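PDB 3SYJ: adhesion and penetration protein autotransporter, which promotes bacterial adherence to and invasion of host cells, its secreted passenger part joining a probable serine protease to a long beta-helix that self-associates in aggregation. Local coordinates for residues F588-P593 against H620-R625; Q668-C673 against V687-T692; S70-V75 against P322-P327; E315-H320 against N328-R333. One frame throughout, in Å; residues are numbered along the deposited sequence.

The four contacts fall into two groups, set far apart along the passenger domain. Interactions 1 and 2 lie in the second beta-solenoid repeat region and touch through Trp-622 on Ile-672 and Phe-588 on Cys-673; interaction 1 is the more buried and rests on proline-indole packing, while interaction 2 is a hairpin with an exposed polar side (Gln-669, Asp-688) and a more apolar, partly buried one. Interactions 3 and 4 share the excursion 315-333. Interaction 3 brings its tip against the protease-domain loop by van der Waals contacts, some against backbone carbonyls, without a hydrogen bond across it; interaction 4 pairs its two arms by backbone bonds. The salt bridge of Lys-316 with Asp-325 links them.

Interaction 1 of 4, residues F588-P593 against H620-R625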
loop_
_atom_site.group_PDB
_atom_site.type_symbol
_atom_site.label_atom_id
_atom_site.label_comp_id
_atom_site.label_asym_id
_atom_site.label_seq_id
_atom_site.Cartn_x
_atom_site.Cartn_y
_atom_site.Cartn_z
ATOM N N PHE A 588 29.932 17.762 5.096
ATOM C CA PHE A 588 29.524 17.300 6.421
ATOM C C PHE A 588 28.343 18.093 6.940
ATOM O O PHE A 588 28.379 19.322 6.963
ATOM C CB PHE A 588 30.680 17.418 7.429
ATOM C CG PHE A 588 31.593 16.219 7.458
ATOM C CD1 PHE A 588 32.381 15.906 6.365
ATOM C CD2 PHE A 588 31.669 15.413 8.580
ATOM C CE1 PHE A 588 33.223 14.804 6.388
ATOM C CE2 PHE A 588 32.511 14.314 8.610
ATOM C CZ PHE A 588 33.289 14.014 7.514
ATOM N N PHE A 589 27.294 17.386 7.343
ATOM C CA PHE A 589 26.207 17.984 8.112
ATOM C C PHE A 589 26.437 17.592 9.559
ATOM O O PHE A 589 26.469 16.406 9.889
ATOM C CB PHE A 589 24.845 17.470 7.646
ATOM C CG PHE A 589 24.532 17.785 6.213
ATOM C CD1 PHE A 589 23.779 18.899 5.881
ATOM C CD2 PHE A 589 24.985 16.959 5.199
ATOM C CE1 PHE A 589 23.482 19.187 4.558
ATOM C CE2 PHE A 589 24.702 17.236 3.881
ATOM C CZ PHE A 589 23.947 18.356 3.555
ATOM N N SER A 590 26.620 18.580 10.426
ATOM C CA SER A 590 27.055 18.286 11.782
ATOM C C SER A 590 26.461 19.243 12.804
ATOM O O SER A 590 26.077 20.367 12.475
ATOM C CB SER A 590 28.585 18.356 11.852
ATOM O OG SER A 590 29.066 17.999 13.141
ATOM N N GLY A 591 26.382 18.785 14.046
ATOM C CA GLY A 591 26.162 19.680 15.163
ATOM C C GLY A 591 27.518 20.273 15.489
ATOM O O GLY A 591 28.480 20.047 14.754
ATOM N N ARG A 592 27.610 21.028 16.579
ATOM C CA ARG A 592 28.881 21.631 16.989
ATOM C C ARG A 592 29.017 21.708 18.511
ATOM O O ARG A 592 28.019 21.749 19.235
ATOM C CB ARG A 592 29.038 23.032 16.394
ATOM C CG ARG A 592 27.907 23.989 16.742
ATOM C CD ARG A 592 28.425 25.409 16.839
ATOM N NE ARG A 592 29.356 25.532 17.956
ATOM C CZ ARG A 592 30.255 26.502 18.095
ATOM N NH1 ARG A 592 30.359 27.461 17.185
ATOM N NH2 ARG A 592 31.055 26.507 19.151
ATOM N N PRO A 593 30.259 21.743 19.005
ATOM C CA PRO A 593 30.412 21.833 20.459
ATOM C C PRO A 593 29.751 23.103 20.985
ATOM O O PRO A 593 29.767 24.134 20.309
ATOM C CB PRO A 593 31.933 21.902 20.648
ATOM C CG PRO A 593 32.512 21.330 19.392
ATOM C CD PRO A 593 31.557 21.705 18.304
ATOM N N HIS A 620 31.016 15.915 25.521
ATOM C CA HIS A 620 29.650 15.502 25.843
ATOM C C HIS A 620 28.667 16.668 25.776
ATOM O O HIS A 620 27.470 16.498 26.007
ATOM C CB HIS A 620 29.597 14.915 27.251
ATOM C CG HIS A 620 29.818 15.930 28.329
ATOM N ND1 HIS A 620 31.069 16.226 28.828
ATOM C CD2 HIS A 620 28.949 16.730 28.994
ATOM C CE1 HIS A 620 30.962 17.162 29.755
ATOM N NE2 HIS A 620 29.687 17.487 29.873
ATOM N N ASP A 621 29.178 17.857 25.482
ATOM C CA ASP A 621 28.366 19.068 25.506
ATOM C C ASP A 621 28.363 19.715 24.119
ATOM O O ASP A 621 29.174 20.602 23.826
ATOM C CB ASP A 621 28.915 20.028 26.568
ATOM C CG ASP A 621 28.161 21.334 26.626
ATOM O OD1 ASP A 621 27.041 21.402 26.092
ATOM O OD2 ASP A 621 28.687 22.301 27.212
ATOM N N TRP A 622 27.455 19.239 23.266
ATOM C CA TRP A 622 27.311 19.720 21.891
ATOM C C TRP A 622 25.915 20.276 21.642
ATOM O O TRP A 622 24.959 19.902 22.322
ATOM C CB TRP A 622 27.562 18.580 20.900
ATOM C CG TRP A 622 29.001 18.361 20.582
ATOM C CD1 TRP A 622 30.037 18.280 21.472
ATOM C CD2 TRP A 622 29.573 18.176 19.279
ATOM N NE1 TRP A 622 31.215 18.071 20.799
ATOM C CE2 TRP A 622 30.959 18.002 19.455
ATOM C CE3 TRP A 622 29.049 18.151 17.981
ATOM C CZ2 TRP A 622 31.829 17.796 18.382
ATOM C CZ3 TRP A 622 29.912 17.951 16.920
ATOM C CH2 TRP A 622 31.287 17.774 17.127
ATOM N N ILE A 623 25.810 21.163 20.655
ATOM C CA ILE A 623 24.527 21.686 20.201
ATOM C C ILE A 623 23.937 20.781 19.122
ATOM O O ILE A 623 24.628 20.406 18.168
ATOM C CB ILE A 623 24.678 23.108 19.618
ATOM C CG1 ILE A 623 25.385 24.021 20.630
ATOM C CG2 ILE A 623 23.320 23.659 19.216
ATOM C CD1 ILE A 623 25.581 25.456 20.175
ATOM N N ASN A 624 22.662 20.427 19.272
ATOM C CA ASN A 624 21.977 19.606 18.277
ATOM C C ASN A 624 21.375 20.443 17.145
ATOM O O ASN A 624 20.783 21.499 17.391
ATOM C CB ASN A 624 20.900 18.751 18.944
ATOM C CG ASN A 624 21.489 17.693 19.865
ATOM O OD1 ASN A 624 22.542 17.114 19.580
ATOM N ND2 ASN A 624 20.815 17.440 20.977
ATOM N N ARG A 625 21.527 19.967 15.909
ATOM C CA ARG A 625 21.074 20.715 14.734
ATOM C C ARG A 625 20.035 19.977 13.879
ATOM O O ARG A 625 19.873 18.756 13.966
ATOM C CB ARG A 625 22.265 21.100 13.851
ATOM C CG ARG A 625 23.347 21.909 14.550
ATOM C CD ARG A 625 22.818 23.228 15.093
ATOM N NE ARG A 625 23.872 24.238 15.167
ATOM C CZ ARG A 625 23.754 25.414 15.774
ATOM N NH1 ARG A 625 22.622 25.735 16.380
ATOM N NH2 ARG A 625 24.770 26.269 15.773
#
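Pro-593 lies flat against the indole of Trp-622, and following that tryptophan outward shows how the two strands meet. Its CB sits 3.6 Å from Arg-592 O. CG then turns anti to its own carbonyl carbon (chi1 -84°), which swings the ring along the neighbouring backbone. The five-membered ring takes a CH-pi contact from Pro-593 CA, 3.7 Å from the centroid and 8° off the normal; NE1 and CE2 lie against Pro-593 CG, and CE3 against Arg-592 N. At the far end, Trp-622 CZ3 reaches Gly-591 O at 3.3 Å. Ser-590 OG stands at the ring edge, near its plane. A proline suits this place because its ring offers a broad apolar surface and needs no N-H partner. Along the backbone, Ile-623 N donates to Arg-592 O (2.7 Å, 168°), while the return bond from Arg-592 N to Ile-623 O is weak. Arg-592 bends back so that NE and NH2 both hold Pro-593 O in the guanidinium plane; NH2 also forms a salt bridge to Asp-677. Glycine suits position 591, whose CA makes a CA-H...O contact with Ile-623 O. Arg-643 adds a cation-pi contact to the indole. The short antiparallel pairing of Arg-592 with Ile-623 joins strands 586-593 and 622-629 at an excursion from the otherwise parallel coils of a right-handed beta-helix.

Interaction 2 of 4, residues Q668-C673 against V687-T692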
loop_
_atom_site.group_PDB
_atom_site.type_symbol
_atom_site.label_atom_id
_atom_site.label_comp_id
_atom_site.label_asym_id
_atom_site.label_seq_id
_atom_site.Cartn_x
_atom_site.Cartn_y
_atom_site.Cartn_z
ATOM N N GLN A 668 33.568 2.982 18.204
ATOM C CA GLN A 668 34.459 2.972 17.055
ATOM C C GLN A 668 34.989 4.376 16.860
ATOM O O GLN A 668 34.564 5.311 17.538
ATOM C CB GLN A 668 33.719 2.560 15.788
ATOM C CG GLN A 668 33.112 1.182 15.846
ATOM C CD GLN A 668 32.551 0.749 14.507
ATOM O OE1 GLN A 668 32.355 1.568 13.601
ATOM N NE2 GLN A 668 32.286 -0.547 14.374
ATOM N N GLN A 669 35.917 4.522 15.926
ATOM C CA GLN A 669 36.363 5.845 15.536
ATOM C C GLN A 669 35.415 6.372 14.478
ATOM O O GLN A 669 34.966 5.626 13.612
ATOM C CB GLN A 669 37.792 5.811 14.996
ATOM C CG GLN A 669 38.824 5.465 16.052
ATOM C CD GLN A 669 40.232 5.850 15.650
ATOM O OE1 GLN A 669 40.564 5.900 14.461
ATOM N NE2 GLN A 669 41.072 6.126 16.644
ATOM N N ASN A 670 35.096 7.657 14.572
ATOM C CA ASN A 670 34.335 8.338 13.542
ATOM C C ASN A 670 35.080 9.600 13.162
ATOM O O ASN A 670 35.762 10.194 13.996
ATOM C CB ASN A 670 32.940 8.688 14.049
ATOM C CG ASN A 670 32.239 7.503 14.685
ATOM O OD1 ASN A 670 31.448 6.818 14.043
ATOM N ND2 ASN A 670 32.540 7.249 15.952
ATOM N N THR A 671 34.973 10.008 11.902
ATOM C CA THR A 671 35.577 11.264 11.478
ATOM C C THR A 671 34.704 12.436 11.938
ATOM O O THR A 671 33.560 12.576 11.513
ATOM C CB THR A 671 35.789 11.315 9.951
ATOM O OG1 THR A 671 36.599 10.205 9.541
ATOM C CG2 THR A 671 36.483 12.604 9.560
ATOM N N ILE A 672 35.238 13.263 12.830
ATOM C CA ILE A 672 34.472 14.378 13.374
ATOM C C ILE A 672 35.052 15.711 12.895
ATOM O O ILE A 672 36.251 15.960 13.029
ATOM C CB ILE A 672 34.444 14.341 14.919
ATOM C CG1 ILE A 672 33.908 12.998 15.421
ATOM C CG2 ILE A 672 33.616 15.496 15.480
ATOM C CD1 ILE A 672 32.533 12.656 14.913
ATOM N N CYS A 673 34.194 16.557 12.333
ATOM C CA CYS A 673 34.599 17.866 11.837
ATOM C C CYS A 673 34.109 18.972 12.749
ATOM O O CYS A 673 32.913 19.084 13.005
ATOM C CB CYS A 673 34.036 18.101 10.437
ATOM S SG CYS A 673 34.900 17.219 9.158
ATOM N N VAL A 687 38.042 10.224 15.658
ATOM C CA VAL A 687 37.940 10.346 17.103
ATOM C C VAL A 687 37.251 9.104 17.638
ATOM O O VAL A 687 36.243 8.657 17.090
ATOM C CB VAL A 687 37.102 11.588 17.517
ATOM C CG1 VAL A 687 36.938 11.658 19.037
ATOM C CG2 VAL A 687 37.716 12.872 16.974
ATOM N N ASP A 688 37.802 8.539 18.703
ATOM C CA ASP A 688 37.154 7.429 19.381
ATOM C C ASP A 688 35.905 7.882 20.114
ATOM O O ASP A 688 35.928 8.872 20.850
ATOM C CB ASP A 688 38.110 6.768 20.365
ATOM C CG ASP A 688 38.604 5.432 19.874
ATOM O OD1 ASP A 688 39.832 5.201 19.917
ATOM O OD2 ASP A 688 37.755 4.619 19.435
ATOM N N LEU A 689 34.814 7.153 19.904
ATOM C CA LEU A 689 33.572 7.403 20.620
ATOM C C LEU A 689 33.370 6.308 21.660
ATOM O O LEU A 689 32.648 5.344 21.419
ATOM C CB LEU A 689 32.396 7.430 19.641
ATOM C CG LEU A 689 31.007 7.723 20.214
ATOM C CD1 LEU A 689 31.031 8.947 21.118
ATOM C CD2 LEU A 689 29.972 7.881 19.095
ATOM N N THR A 690 34.013 6.454 22.814
ATOM C CA THR A 690 34.017 5.394 23.820
ATOM C C THR A 690 33.450 5.816 25.180
ATOM O O THR A 690 33.060 4.966 25.980
ATOM C CB THR A 690 35.426 4.813 24.000
ATOM O OG1 THR A 690 36.348 5.876 24.262
ATOM C CG2 THR A 690 35.867 4.096 22.733
ATOM N N ASP A 691 33.401 7.117 25.446
ATOM C CA ASP A 691 32.873 7.593 26.720
ATOM C C ASP A 691 31.356 7.473 26.760
ATOM O O ASP A 691 30.663 7.903 25.840
ATOM C CB ASP A 691 33.304 9.035 27.002
ATOM C CG ASP A 691 32.976 9.480 28.426
ATOM O OD1 ASP A 691 31.894 9.130 28.941
ATOM O OD2 ASP A 691 33.803 10.189 29.034
ATOM N N THR A 692 30.858 6.885 27.841
ATOM C CA THR A 692 29.434 6.652 28.056
ATOM C C THR A 692 28.649 7.963 28.047
ATOM O O THR A 692 27.558 8.047 27.479
ATOM C CB THR A 692 29.204 5.925 29.406
ATOM O OG1 THR A 692 29.955 4.705 29.426
ATOM C CG2 THR A 692 27.732 5.608 29.627
HETATM O O HOH W 1 33.702 9.655 17.129
#
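Antiparallel backbones meet here as a ladder: Asn-670 and Val-687 form a hydrogen-bonded pair, with Asn-670 N to Val-687 O at 2.9 Å and Val-687 N to Asn-670 O at 2.8 Å, and the next rung runs from Leu-689 N to Gln-668 O at 3.0 Å. Between these rungs Gln-669 faces Asp-688 as a non-hydrogen-bonded pair, where Gln-669 CA lies 3.2 Å from Val-687 O in a CA-H...O contact. On that exposed side Gln-669 crosses the aspartate at a slant, its CG 3.6 Å from Asp-688 OD2, with amide and carboxylate planes 68° apart. The amide nitrogen stays beyond bonding distance of OD1, a loose polar contact suited to a solvent-facing surface. These strands are the arms of a beta hairpin, 669-675 with 682-688, an excursion from the beta-solenoid that lies back against strand 586-593 and is tied across nearer its turn by the disulfide of Cys-673 with Cys-684. The other side carries Asn-670, Ile-672 and Val-687. Asn-670 CG is anti to its carbonyl carbon (chi1 -50°), and the amide then turns (chi2 -97°) to bring ND2 to a water that donates to Val-687 O; OD1 accepts from Val-665 N. Asn-670 ND2 also comes 3.7 Å from Leu-689 CB, and the leucine side chain packs on Val-694 and Ile-695 of helix 692-697. Branched Ile-672 and Val-687 suit extended backbone, crossing at about a right angle with Ile-672 CG1 4.1 Å from Val-687 CB.

Interaction 3 of 4, residues S70-V75 against P322-P327; sequences SVAHNV and PRYDGP
The likely catalytic histidine of a chymotrypsin-like serine protease sits at this contact: His-73 lies beside Ser-218, the active-site serine by similarity, and its ND1 is hydrogen-bonded to Asp-115, a geometry consistent with a Ser-His-Asp triad. The loop 70-75 forms a type I beta turn from Val-71 to Asn-74, and the segment 322-327, from the excursion between strands 315-316 and 329-330, packs against it. Tyr-324 and Val-75 carry most of the contact. The tyrosine ring is approached obliquely by His-73 CB, 3.3 Å from Tyr-324 CD1, so it backs the stem of the histidine while the imidazole leads away, toward Ser-218 and Asp-115. Ala-72 CB, 4.2 Å from Tyr-324 CD2, adds an ordinary apolar contact. The wide aromatic ring suits this place because it can cover two residues of the turn at once. The His-73 CG lies between its backbone N and carbonyl carbon (chi1 86°), a torsion that carries the ring off from Tyr-324. Val-75 fills the other end: its CG2 lies 4.0 Å from Gly-326 CA and 4.1 Å from Pro-327 CD. Gly-326 suits its place because its backbone angles by themselves call for glycine. Asp-325 OD1 accepts from Gly-326 N at 2.6 Å, met from above the carboxylate plane. The other branch of the valine, Val-75 CG1, rests 3.2 Å from Tyr-324 O.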
loop_
_atom_site.group_PDB
_atom_site.type_symbol
_atom_site.label_atom_id
_atom_site.label_comp_id
_atom_site.label_asym_id
_atom_site.label_seq_id
_atom_site.Cartn_x
_atom_site.Cartn_y
_atom_site.Cartn_z
ATOM N N SER A 70 32.840 55.370 31.389
ATOM C CA SER A 70 33.954 54.798 32.143
ATOM C C SER A 70 34.411 55.822 33.175
ATOM O O SER A 70 33.782 56.865 33.317
ATOM C CB SER A 70 35.107 54.431 31.205
ATOM O OG SER A 70 36.088 53.658 31.867
ATOM N N VAL A 71 35.491 55.534 33.900
ATOM C CA VAL A 71 36.037 56.508 34.848
ATOM C C VAL A 71 37.073 57.414 34.168
ATOM O O VAL A 71 37.806 56.979 33.275
ATOM C CB VAL A 71 36.664 55.832 36.124
ATOM C CG1 VAL A 71 35.581 55.246 37.030
ATOM C CG2 VAL A 71 37.693 54.772 35.744
ATOM N N ALA A 72 37.126 58.673 34.595
ATOM C CA ALA A 72 38.104 59.621 34.068
ATOM C C ALA A 72 39.543 59.165 34.280
ATOM O O ALA A 72 40.410 59.427 33.443
ATOM C CB ALA A 72 37.897 60.999 34.682
ATOM N N HIS A 73 39.812 58.489 35.396
ATOM C CA HIS A 73 41.193 58.133 35.708
ATOM C C HIS A 73 41.750 57.066 34.769
ATOM O O HIS A 73 42.953 56.816 34.743
ATOM C CB HIS A 73 41.404 57.819 37.208
ATOM C CG HIS A 73 41.106 56.404 37.606
ATOM N ND1 HIS A 73 40.040 56.070 38.416
ATOM C CD2 HIS A 73 41.762 55.246 37.354
ATOM C CE1 HIS A 73 40.039 54.765 38.626
ATOM N NE2 HIS A 73 41.069 54.241 37.987
ATOM N N ASN A 74 40.878 56.455 33.977
ATOM C CA ASN A 74 41.341 55.614 32.882
ATOM C C ASN A 74 41.824 56.532 31.775
ATOM O O ASN A 74 41.109 56.779 30.797
ATOM C CB ASN A 74 40.222 54.709 32.367
ATOM C CG ASN A 74 39.982 53.510 33.265
ATOM O OD1 ASN A 74 40.882 53.062 33.972
ATOM N ND2 ASN A 74 38.767 52.980 33.234
ATOM N N VAL A 75 43.044 57.038 31.936
ATOM C CA VAL A 75 43.540 58.135 31.114
ATOM C C VAL A 75 44.332 57.683 29.897
ATOM O O VAL A 75 44.763 58.512 29.101
ATOM C CB VAL A 75 44.433 59.092 31.947
ATOM C CG1 VAL A 75 43.634 59.727 33.063
ATOM C CG2 VAL A 75 45.636 58.343 32.500
ATOM N N PRO A 322 43.606 66.972 38.964
ATOM C CA PRO A 322 45.051 66.746 38.814
ATOM C C PRO A 322 45.437 65.294 39.063
ATOM O O PRO A 322 46.482 64.844 38.591
ATOM C CB PRO A 322 45.663 67.636 39.903
ATOM C CG PRO A 322 44.610 68.635 40.227
ATOM C CD PRO A 322 43.305 67.922 40.044
ATOM N N ARG A 323 44.606 64.575 39.810
ATOM C CA ARG A 323 44.859 63.166 40.078
ATOM C C ARG A 323 44.707 62.379 38.785
ATOM O O ARG A 323 45.467 61.448 38.519
ATOM C CB ARG A 323 43.892 62.637 41.142
ATOM C CG ARG A 323 43.945 63.395 42.459
ATOM C CD ARG A 323 42.699 63.139 43.303
ATOM N NE ARG A 323 42.613 61.752 43.749
ATOM C CZ ARG A 323 41.526 61.218 44.300
ATOM N NH1 ARG A 323 40.430 61.957 44.465
ATOM N NH2 ARG A 323 41.524 59.945 44.681
ATOM N N TYR A 324 43.733 62.780 37.974
ATOM C CA TYR A 324 43.421 62.083 36.735
ATOM C C TYR A 324 44.148 62.668 35.532
ATOM O O TYR A 324 43.637 62.649 34.412
ATOM C CB TYR A 324 41.915 62.081 36.504
ATOM C CG TYR A 324 41.152 61.741 37.752
ATOM C CD1 TYR A 324 41.621 60.773 38.626
ATOM C CD2 TYR A 324 39.965 62.384 38.063
ATOM C CE1 TYR A 324 40.927 60.461 39.780
ATOM C CE2 TYR A 324 39.267 62.074 39.210
ATOM C CZ TYR A 324 39.750 61.117 40.063
ATOM O OH TYR A 324 39.047 60.816 41.206
ATOM N N ASP A 325 45.348 63.183 35.764
ATOM C CA ASP A 325 46.163 63.688 34.677
ATOM C C ASP A 325 46.783 62.494 33.965
ATOM O O ASP A 325 46.759 61.380 34.479
ATOM C CB ASP A 325 47.233 64.648 35.199
ATOM C CG ASP A 325 47.805 65.533 34.106
ATOM O OD1 ASP A 325 47.455 65.312 32.931
ATOM O OD2 ASP A 325 48.599 66.448 34.416
ATOM N N GLY A 326 47.320 62.727 32.774
ATOM C CA GLY A 326 47.854 61.660 31.950
ATOM C C GLY A 326 47.610 61.999 30.491
ATOM O O GLY A 326 47.076 63.068 30.187
ATOM N N PRO A 327 47.852 61.077 29.567
ATOM C CA PRO A 327 47.663 61.336 28.143
ATOM C C PRO A 327 46.298 61.893 27.714
ATOM O O PRO A 327 46.259 62.858 27.013
ATOM C CB PRO A 327 47.947 59.995 27.518
ATOM C CG PRO A 327 48.755 59.335 28.457
ATOM C CD PRO A 327 48.313 59.718 29.776
#

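Interaction 4 of 4, residues E315-H320 against N328-R333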
loop_
_atom_site.group_PDB
_atom_site.type_symbol
_atom_site.label_atom_id
_atom_site.label_comp_id
_atom_site.label_asym_id
_atom_site.label_seq_id
_atom_site.Cartn_x
_atom_site.Cartn_y
_atom_site.Cartn_z
ATOM N N GLU A 315 45.114 65.216 20.441
ATOM C CA GLU A 315 45.458 66.273 21.376
ATOM C C GLU A 315 45.059 65.870 22.788
ATOM O O GLU A 315 44.281 64.934 22.981
ATOM C CB GLU A 315 44.773 67.580 20.979
ATOM C CG GLU A 315 45.441 68.824 21.540
ATOM C CD GLU A 315 44.847 70.104 20.981
ATOM O OE1 GLU A 315 45.433 70.665 20.031
ATOM O OE2 GLU A 315 43.790 70.543 21.481
ATOM N N LYS A 316 45.594 66.578 23.775
ATOM C CA LYS A 316 45.266 66.303 25.164
ATOM C C LYS A 316 43.964 66.989 25.552
ATOM O O LYS A 316 43.829 68.203 25.438
ATOM C CB LYS A 316 46.405 66.751 26.082
ATOM C CG LYS A 316 46.163 66.485 27.560
ATOM C CD LYS A 316 47.446 66.673 28.362
ATOM C CE LYS A 316 47.181 66.664 29.865
ATOM N NZ LYS A 316 48.439 66.862 30.642
ATOM N N ASP A 317 43.009 66.197 26.021
ATOM C CA ASP A 317 41.689 66.695 26.369
ATOM C C ASP A 317 41.721 67.415 27.713
ATOM O O ASP A 317 42.734 67.405 28.413
ATOM C CB ASP A 317 40.707 65.526 26.420
ATOM C CG ASP A 317 39.300 65.917 26.035
ATOM O OD1 ASP A 317 38.971 67.122 26.067
ATOM O OD2 ASP A 317 38.517 65.006 25.703
ATOM N N LYS A 318 40.603 68.041 28.064
ATOM C CA LYS A 318 40.483 68.764 29.318
ATOM C C LYS A 318 40.698 67.820 30.492
ATOM O O LYS A 318 40.128 66.731 30.531
ATOM C CB LYS A 318 39.103 69.428 29.429
ATOM C CG LYS A 318 38.920 70.674 28.557
ATOM C CD LYS A 318 37.458 71.174 28.529
ATOM C CE LYS A 318 36.561 70.354 27.573
ATOM N NZ LYS A 318 35.173 70.904 27.409
ATOM N N VAL A 319 41.529 68.243 31.443
ATOM C CA VAL A 319 41.702 67.526 32.699
ATOM C C VAL A 319 41.193 68.382 33.856
ATOM O O VAL A 319 41.716 69.468 34.103
ATOM C CB VAL A 319 43.177 67.180 32.940
ATOM C CG1 VAL A 319 43.326 66.379 34.222
ATOM C CG2 VAL A 319 43.742 66.413 31.752
ATOM N N HIS A 320 40.180 67.895 34.565
ATOM C CA HIS A 320 39.540 68.676 35.626
ATOM C C HIS A 320 40.018 68.323 37.035
ATOM O O HIS A 320 39.771 69.061 37.988
ATOM C CB HIS A 320 38.021 68.534 35.545
ATOM C CG HIS A 320 37.447 69.022 34.256
ATOM N ND1 HIS A 320 37.113 70.342 34.044
ATOM C CD2 HIS A 320 37.165 68.372 33.102
ATOM C CE1 HIS A 320 36.644 70.482 32.819
ATOM N NE2 HIS A 320 36.664 69.302 32.226
ATOM N N ASN A 328 45.200 61.331 28.174
ATOM C CA ASN A 328 43.897 61.938 27.921
ATOM C C ASN A 328 43.630 62.337 26.464
ATOM O O ASN A 328 43.099 63.372 26.177
ATOM C CB ASN A 328 43.685 63.130 28.808
ATOM C CG ASN A 328 43.367 62.755 30.188
ATOM O OD1 ASN A 328 42.259 62.444 30.483
ATOM N ND2 ASN A 328 44.340 62.810 31.059
ATOM N N ILE A 329 44.016 61.470 25.573
ATOM C CA ILE A 329 43.997 61.762 24.183
ATOM C C ILE A 329 42.597 61.900 23.608
ATOM O O ILE A 329 41.757 61.088 23.851
ATOM C CB ILE A 329 44.780 60.733 23.444
ATOM C CG1 ILE A 329 46.263 60.971 23.687
ATOM C CG2 ILE A 329 44.445 60.792 22.019
ATOM C CD1 ILE A 329 47.076 59.782 23.576
ATOM N N TYR A 330 42.364 62.951 22.844
ATOM C CA TYR A 330 41.151 63.064 22.038
ATOM C C TYR A 330 41.435 63.558 20.626
ATOM O O TYR A 330 42.573 63.732 20.273
ATOM C CB TYR A 330 40.084 63.880 22.747
ATOM C CG TYR A 330 40.193 65.335 22.572
ATOM C CD1 TYR A 330 39.159 66.066 22.064
ATOM C CD2 TYR A 330 41.335 66.005 22.925
ATOM C CE1 TYR A 330 39.273 67.398 21.919
ATOM C CE2 TYR A 330 41.440 67.307 22.774
ATOM C CZ TYR A 330 40.414 68.010 22.272
ATOM O OH TYR A 330 40.531 69.328 22.146
ATOM N N SER A 331 40.392 63.744 19.811
ATOM C CA SER A 331 40.591 64.136 18.424
ATOM C C SER A 331 39.835 65.421 18.108
ATOM O O SER A 331 38.674 65.382 17.703
ATOM C CB SER A 331 40.128 63.019 17.495
ATOM O OG SER A 331 40.447 63.322 16.147
ATOM N N PRO A 332 40.493 66.572 18.290
ATOM C CA PRO A 332 39.834 67.863 18.052
ATOM C C PRO A 332 39.341 67.957 16.610
ATOM O O PRO A 332 38.319 68.587 16.343
ATOM C CB PRO A 332 40.955 68.887 18.280
ATOM C CG PRO A 332 42.026 68.156 19.011
ATOM C CD PRO A 332 41.921 66.720 18.610
ATOM N N ARG A 333 40.077 67.328 15.698
ATOM C CA ARG A 333 39.761 67.340 14.271
ATOM C C ARG A 333 38.459 66.604 13.947
ATOM O O ARG A 333 37.636 67.097 13.184
ATOM C CB ARG A 333 40.913 66.723 13.478
ATOM C CG ARG A 333 40.600 66.452 12.013
ATOM C CD ARG A 333 41.798 65.824 11.310
ATOM N NE ARG A 333 42.963 66.707 11.360
ATOM C CZ ARG A 333 44.166 66.403 10.883
ATOM N NH1 ARG A 333 44.380 65.227 10.310
ATOM N NH2 ARG A 333 45.160 67.279 10.983
#
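The phenol ring of Tyr-330 is sandwiched: the carboxylate of Asp-317 lies stacked over one face, its plane 14° from the ring's and CG 3.6 Å above it, while Pro-332 N lies over the opposite face, offset toward the rim. At the edge, Glu-315 O approaches Tyr-330 CD2 at 3.1 Å. The ring reaches this slot because CG stands between its backbone N and carbonyl carbon (chi1 85°), folding it over the partner strand. The flat aromatic suits a gap between an acid and a proline. Asp-317 is pinned from outside, OD1 by a salt bridge to Lys-100 and OD2 by Arg-101 N, which would probably temper its charge beside the pi cloud. Glu-315 runs alongside the tyrosine, its CB 3.4 Å from Pro-332 CG. Backbone bonds hold the arms together: Tyr-330 N to Glu-315 O at 2.8 Å (172°), Glu-315 N to Tyr-330 O, and Asp-317 N to Asn-328 O. Asn-328 turns its ND2 to Gly-326 O. The two-stranded antiparallel ribbon 315-316 with 329-330 leads through the N-cap Ser-331 into helix 332-335, and packs against strand 96-100 of the protease domain.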